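Long-range contacts in ubiquitin-like-specific protease 2 (Saccharomyces cerevisiae, PDB 5LNB), which cleaves SUMO from modified proteins as a cysteine protease of the C48 family, this chain being the piece that carries its catalytic domain: residues A[129-134]-A[157-162]; A[23-28]-A[58-63]. All coordinates share one frame; numbering follows the deposited sequence.

Contact 1: residues A[129-134]-A[157-162]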
loop_
_atom_site.group_PDB
_atom_site.type_symbol
_atom_site.label_atom_id
_atom_site.label_comp_id
_atom_site.label_asym_id
_atom_site.label_seq_id
_atom_site.Cartn_x
_atom_site.Cartn_y
_atom_site.Cartn_z
ATOM N N THR A 129 -2.461 -8.091 9.654
ATOM C CA THR A 129 -2.551 -7.702 11.053
ATOM C C THR A 129 -2.400 -8.918 11.963
ATOM O O THR A 129 -2.560 -10.070 11.544
ATOM C CB THR A 129 -3.891 -7.002 11.352
ATOM O OG1 THR A 129 -4.970 -7.929 11.154
ATOM C CG2 THR A 129 -4.086 -5.792 10.435
ATOM N N ASN A 130 -2.097 -8.642 13.232
ATOM C CA ASN A 130 -1.996 -9.607 14.326
ATOM C C ASN A 130 -0.720 -10.444 14.283
ATOM O O ASN A 130 -0.592 -11.382 15.098
ATOM C CB ASN A 130 -3.206 -10.549 14.385
ATOM C CG ASN A 130 -4.420 -9.868 14.958
ATOM O OD1 ASN A 130 -4.290 -8.908 15.718
ATOM N ND2 ASN A 130 -5.612 -10.347 14.598
ATOM N N LEU A 131 0.225 -10.159 13.382
ATOM C CA LEU A 131 1.493 -10.878 13.421
ATOM C C LEU A 131 2.211 -10.647 14.743
ATOM O O LEU A 131 2.851 -11.559 15.274
ATOM C CB LEU A 131 2.381 -10.456 12.256
ATOM C CG LEU A 131 1.864 -10.790 10.850
ATOM C CD1 LEU A 131 2.776 -10.146 9.817
ATOM C CD2 LEU A 131 1.794 -12.296 10.664
ATOM N N ASP A 132 2.105 -9.436 15.296
ATOM C CA ASP A 132 2.758 -9.119 16.561
ATOM C C ASP A 132 2.120 -9.831 17.745
ATOM O O ASP A 132 2.669 -9.771 18.848
ATOM C CB ASP A 132 2.758 -7.603 16.805
ATOM C CG ASP A 132 1.360 -7.030 16.987
ATOM O OD1 ASP A 132 0.442 -7.392 16.211
ATOM O OD2 ASP A 132 1.179 -6.202 17.909
ATOM N N ALA A 133 0.984 -10.499 17.553
ATOM C CA ALA A 133 0.434 -11.340 18.604
ATOM C C ALA A 133 0.924 -12.778 18.514
ATOM O O ALA A 133 0.922 -13.488 19.526
ATOM C CB ALA A 133 -1.095 -11.314 18.563
ATOM N N ILE A 134 1.365 -13.216 17.334
ATOM C CA ILE A 134 1.832 -14.588 17.179
ATOM C C ILE A 134 3.093 -14.821 18.000
ATOM O O ILE A 134 3.184 -15.787 18.765
ATOM C CB ILE A 134 2.066 -14.915 15.695
ATOM C CG1 ILE A 134 0.739 -14.915 14.932
ATOM C CG2 ILE A 134 2.786 -16.249 15.577
ATOM C CD1 ILE A 134 -0.279 -15.917 15.477
ATOM N N PRO A 157 -5.003 -17.219 18.308
ATOM C CA PRO A 157 -4.455 -15.987 17.718
ATOM C C PRO A 157 -4.527 -16.032 16.197
ATOM O O PRO A 157 -3.748 -16.780 15.608
ATOM C CB PRO A 157 -2.992 -15.977 18.189
ATOM C CG PRO A 157 -2.820 -17.204 19.076
ATOM C CD PRO A 157 -3.944 -18.137 18.756
ATOM N N LEU A 158 -5.440 -15.278 15.581
ATOM C CA LEU A 158 -5.691 -15.363 14.147
ATOM C C LEU A 158 -4.995 -14.231 13.404
ATOM O O LEU A 158 -5.164 -13.058 13.751
ATOM C CB LEU A 158 -7.189 -15.325 13.850
ATOM C CG LEU A 158 -7.952 -16.603 14.208
ATOM C CD1 LEU A 158 -9.412 -16.476 13.793
ATOM C CD2 LEU A 158 -7.300 -17.805 13.537
ATOM N N VAL A 159 -4.232 -14.586 12.377
ATOM C CA VAL A 159 -3.615 -13.607 11.490
ATOM C C VAL A 159 -4.633 -13.240 10.420
ATOM O O VAL A 159 -5.148 -14.118 9.719
ATOM C CB VAL A 159 -2.331 -14.167 10.862
ATOM C CG1 VAL A 159 -1.728 -13.165 9.875
ATOM C CG2 VAL A 159 -1.322 -14.614 11.956
ATOM N N ASN A 160 -4.932 -11.950 10.295
ATOM C CA ASN A 160 -5.948 -11.472 9.365
ATOM C C ASN A 160 -5.255 -10.736 8.234
ATOM O O ASN A 160 -4.529 -9.761 8.471
ATOM C CB ASN A 160 -6.968 -10.566 10.058
ATOM C CG ASN A 160 -7.765 -11.293 11.129
ATOM O OD1 ASN A 160 -8.167 -12.436 10.945
ATOM N ND2 ASN A 160 -7.985 -10.636 12.259
ATOM N N ILE A 161 -5.449 -11.214 7.014
ATOM C CA ILE A 161 -4.952 -10.536 5.827
ATOM C C ILE A 161 -6.114 -9.708 5.297
ATOM O O ILE A 161 -7.009 -10.232 4.631
ATOM C CB ILE A 161 -4.417 -11.519 4.786
ATOM C CG1 ILE A 161 -3.271 -12.345 5.400
ATOM C CG2 ILE A 161 -3.973 -10.765 3.517
ATOM C CD1 ILE A 161 -2.737 -13.428 4.499
ATOM N N LEU A 162 -6.120 -8.419 5.630
ATOM C CA LEU A 162 -7.215 -7.530 5.256
ATOM C C LEU A 162 -7.035 -7.119 3.796
ATOM O O LEU A 162 -6.117 -6.359 3.468
ATOM C CB LEU A 162 -7.247 -6.325 6.193
ATOM C CG LEU A 162 -7.232 -6.647 7.695
ATOM C CD1 LEU A 162 -7.165 -5.367 8.539
ATOM C CD2 LEU A 162 -8.443 -7.499 8.101
HETATM O O HOH W 1 -7.289 -7.454 12.767
#

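Contact 2: residues A[23-28]-A[58-63]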
loop_
_atom_site.group_PDB
_atom_site.type_symbol
_atom_site.label_atom_id
_atom_site.label_comp_id
_atom_site.label_asym_id
_atom_site.label_seq_id
_atom_site.Cartn_x
_atom_site.Cartn_y
_atom_site.Cartn_z
ATOM N N LEU A 23 10.972 15.034 -9.840
ATOM C CA LEU A 23 10.901 15.184 -8.395
ATOM C C LEU A 23 11.818 14.175 -7.714
ATOM O O LEU A 23 11.776 12.977 -8.006
ATOM C CB LEU A 23 9.466 14.997 -7.907
ATOM C CG LEU A 23 9.281 14.858 -6.396
ATOM C CD1 LEU A 23 9.795 16.100 -5.663
ATOM C CD2 LEU A 23 7.820 14.581 -6.083
ATOM N N CYS A 24 12.645 14.666 -6.804
ATOM C CA CYS A 24 13.467 13.828 -5.944
ATOM C C CYS A 24 13.035 14.111 -4.509
ATOM O O CYS A 24 13.249 15.214 -3.998
ATOM C CB CYS A 24 14.951 14.118 -6.157
ATOM S SG CYS A 24 16.020 12.992 -5.286
ATOM N N TYR A 25 12.406 13.136 -3.867
ATOM C CA TYR A 25 11.822 13.343 -2.551
ATOM C C TYR A 25 12.529 12.471 -1.520
ATOM O O TYR A 25 12.738 11.275 -1.750
ATOM C CB TYR A 25 10.323 13.049 -2.571
ATOM C CG TYR A 25 9.605 13.608 -1.373
ATOM C CD1 TYR A 25 9.348 12.818 -0.252
ATOM C CD2 TYR A 25 9.200 14.932 -1.350
ATOM C CE1 TYR A 25 8.693 13.341 0.850
ATOM C CE2 TYR A 25 8.548 15.460 -0.261
ATOM C CZ TYR A 25 8.296 14.665 0.831
ATOM O OH TYR A 25 7.651 15.225 1.905
ATOM N N LYS A 26 12.878 13.073 -0.384
ATOM C CA LYS A 26 13.620 12.425 0.693
ATOM C C LYS A 26 12.708 12.255 1.905
ATOM O O LYS A 26 12.241 13.249 2.472
ATOM C CB LYS A 26 14.845 13.260 1.067
ATOM C CG LYS A 26 14.564 14.777 1.073
ATOM C CD LYS A 26 15.758 15.595 1.587
ATOM C CE LYS A 26 15.528 17.109 1.470
ATOM N NZ LYS A 26 15.701 17.645 0.079
ATOM N N PHE A 27 12.467 11.009 2.309
ATOM C CA PHE A 27 11.657 10.733 3.490
ATOM C C PHE A 27 12.521 10.677 4.754
ATOM O O PHE A 27 13.749 10.573 4.699
ATOM C CB PHE A 27 10.878 9.430 3.320
ATOM C CG PHE A 27 9.776 9.515 2.311
ATOM C CD1 PHE A 27 8.630 10.235 2.586
ATOM C CD2 PHE A 27 9.881 8.867 1.096
ATOM C CE1 PHE A 27 7.608 10.315 1.665
ATOM C CE2 PHE A 27 8.870 8.948 0.168
ATOM C CZ PHE A 27 7.726 9.667 0.454
ATOM N N ASN A 28 11.851 10.731 5.912
ATOM C CA ASN A 28 12.561 10.850 7.186
ATOM C C ASN A 28 13.330 9.589 7.558
ATOM O O ASN A 28 14.191 9.648 8.440
ATOM C CB ASN A 28 11.588 11.208 8.313
ATOM C CG ASN A 28 11.001 12.602 8.161
ATOM O OD1 ASN A 28 9.783 12.784 8.203
ATOM N ND2 ASN A 28 11.866 13.593 7.979
ATOM N N THR A 58 1.963 5.370 -1.417
ATOM C CA THR A 58 1.763 4.548 -0.230
ATOM C C THR A 58 2.801 4.901 0.827
ATOM O O THR A 58 2.469 5.089 2.003
ATOM C CB THR A 58 1.827 3.055 -0.576
ATOM O OG1 THR A 58 3.129 2.728 -1.080
ATOM C CG2 THR A 58 0.772 2.697 -1.620
ATOM N N LYS A 59 4.059 5.040 0.409
ATOM C CA LYS A 59 5.099 5.537 1.299
ATOM C C LYS A 59 4.750 6.924 1.825
ATOM O O LYS A 59 4.851 7.191 3.028
ATOM C CB LYS A 59 6.430 5.558 0.557
ATOM C CG LYS A 59 7.599 6.055 1.371
ATOM C CD LYS A 59 8.038 5.012 2.368
ATOM C CE LYS A 59 9.440 5.325 2.922
ATOM N NZ LYS A 59 9.692 4.625 4.213
ATOM N N PHE A 60 4.327 7.818 0.931
ATOM C CA PHE A 60 4.043 9.194 1.322
ATOM C C PHE A 60 2.990 9.256 2.431
ATOM O O PHE A 60 3.191 9.916 3.460
ATOM C CB PHE A 60 3.608 9.989 0.089
ATOM C CG PHE A 60 3.374 11.444 0.363
ATOM C CD1 PHE A 60 4.437 12.337 0.397
ATOM C CD2 PHE A 60 2.094 11.918 0.597
ATOM C CE1 PHE A 60 4.226 13.678 0.649
ATOM C CE2 PHE A 60 1.878 13.262 0.851
ATOM C CZ PHE A 60 2.946 14.145 0.875
ATOM N N TYR A 61 1.860 8.562 2.252
ATOM C CA TYR A 61 0.776 8.682 3.221
ATOM C C TYR A 61 1.017 7.887 4.498
ATOM O O TYR A 61 0.440 8.225 5.539
ATOM C CB TYR A 61 -0.551 8.278 2.580
ATOM C CG TYR A 61 -1.014 9.317 1.590
ATOM C CD1 TYR A 61 -1.209 10.636 1.993
ATOM C CD2 TYR A 61 -1.215 8.999 0.250
ATOM C CE1 TYR A 61 -1.603 11.607 1.087
ATOM C CE2 TYR A 61 -1.614 9.965 -0.662
ATOM C CZ TYR A 61 -1.806 11.258 -0.238
ATOM O OH TYR A 61 -2.211 12.209 -1.136
ATOM N N ILE A 62 1.868 6.863 4.462
ATOM C CA ILE A 62 2.201 6.182 5.708
ATOM C C ILE A 62 3.182 7.008 6.526
ATOM O O ILE A 62 3.079 7.080 7.756
ATOM C CB ILE A 62 2.732 4.773 5.410
ATOM C CG1 ILE A 62 1.579 3.896 4.905
ATOM C CG2 ILE A 62 3.365 4.174 6.647
ATOM C CD1 ILE A 62 2.000 2.502 4.512
ATOM N N GLU A 63 4.128 7.668 5.859
ATOM C CA GLU A 63 5.025 8.579 6.556
ATOM C C GLU A 63 4.256 9.736 7.177
ATOM O O GLU A 63 4.580 10.188 8.281
ATOM C CB GLU A 63 6.090 9.089 5.590
ATOM C CG GLU A 63 7.088 8.022 5.182
ATOM C CD GLU A 63 8.088 7.700 6.295
ATOM O OE1 GLU A 63 8.448 8.627 7.057
ATOM O OE2 GLU A 63 8.509 6.521 6.407
#

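Contact 1: residues A[129-134]-A[157-162]
Thr129 and Asn160 form an antiparallel hydrogen-bonded pair: Thr129 N reaches Asn160 O at 2.9 Å in a nearly straight bond, while the return bond, Asn160 N to Thr129 O, is longer at 3.3 Å. A water bridges their side chains, touching Thr129 OG1 and accepting from Asn160 ND2.

Asn130 carries the contact past this pairing. Asn130 CB lies 3.2 Å from Leu158 O, and Asn130 CG, swung beside its backbone N (chi1 -76°), stands 3.5 Å from that oxygen. Asn130 ND2 closes on Leu158 O with a hydrogen bond of 2.9 Å, almost in line with the carbonyl but bent at the hydrogen (144°), in keeping with the oxygen's tilt from the amide plane. ND2 also passes Asn160 ND2, but two donors do not bond.

Next along the chain from Leu158, Val159 spreads its two methyls: CG1 meets Leu131 CD2 at 3.7 Å, and CG2 packs against Ile134 CG1 at 3.6 Å. Ile134 CD1 goes on to Pro157 CB.

In the mixed sheet of the Ulp1-family catalytic domain, strand 122-129 ends beside antiparallel strand 159-164 and turns into helix 131-136; strand 159-164 runs parallel to 199-203 on its other side, and Ile161 packs on helix 172-190.

Contact 2: residues A[23-28]-A[58-63]
Phe27 drives its ring against the helix segment 58-63, and three helix residues close round it. Lys59 lies over one face, its CG 3.7 Å from the ring centroid in a CH-pi contact 25° off the normal; with CG anti to the backbone N (chi1 -180°) and a bend at chi2, the aliphatic chain runs past the ring in the opposite direction. The far face takes Tyr25 CD1, so the ring is held between Tyr25 of the preceding strand and the helix. Phe27 CE1 comes within 3.8 Å of Phe60 CA, and CD1 meets Glu63 CG at 3.7 Å. Strand 23-26, which carries Tyr25 and leads into Phe27, pairs with strand 32-35 in a two-stranded antiparallel hairpin, and Tyr33 of the second strand sets its ring nearly perpendicular to that of Phe27. An alanine in place of Phe27 would probably open a gap between hairpin and helix, leaving the methylenes of Lys59 and Glu63 without the ring they pack on.

Packing is looser towards Tyr25, whose OH stands 4.0 Å from Phe60 CE1, at the edge of the Phe60 ring. Asn28, which is exposed, comes no closer to Glu63 than 4.2 Å, from its N to OE1, with no hydrogen bond across. As for the charged ends on the helix, Lys59 NZ forms a salt bridge with Asp29 and Glu63 OE2 one with Arg73, and the two side chains also meet each other, Lys59 NZ to Glu63 OE2 at 3.1 Å, one helical turn on.

Both segments of contact 2 precede those of contact 1 in the sequence. Their centres lie 27 Å apart and their nearest atoms about 12 Å, so neither touches the other, and they share no helix or strand. Contact 1 belongs to the five-stranded mixed sheet, where strands 122-129 and 159-164 run side by side. Contact 2 instead sets the separate hairpin 23-26/32-35 against helix 51-67. That helix still reaches the same sheet, since Lys59 and Ile62 touch strand 76-78 at its outer edge. Contact 1 is thus internal to the sheet of the catalytic domain, whereas contact 2 lays the N-terminal hairpin on a helix that packs against an edge strand of that sheet.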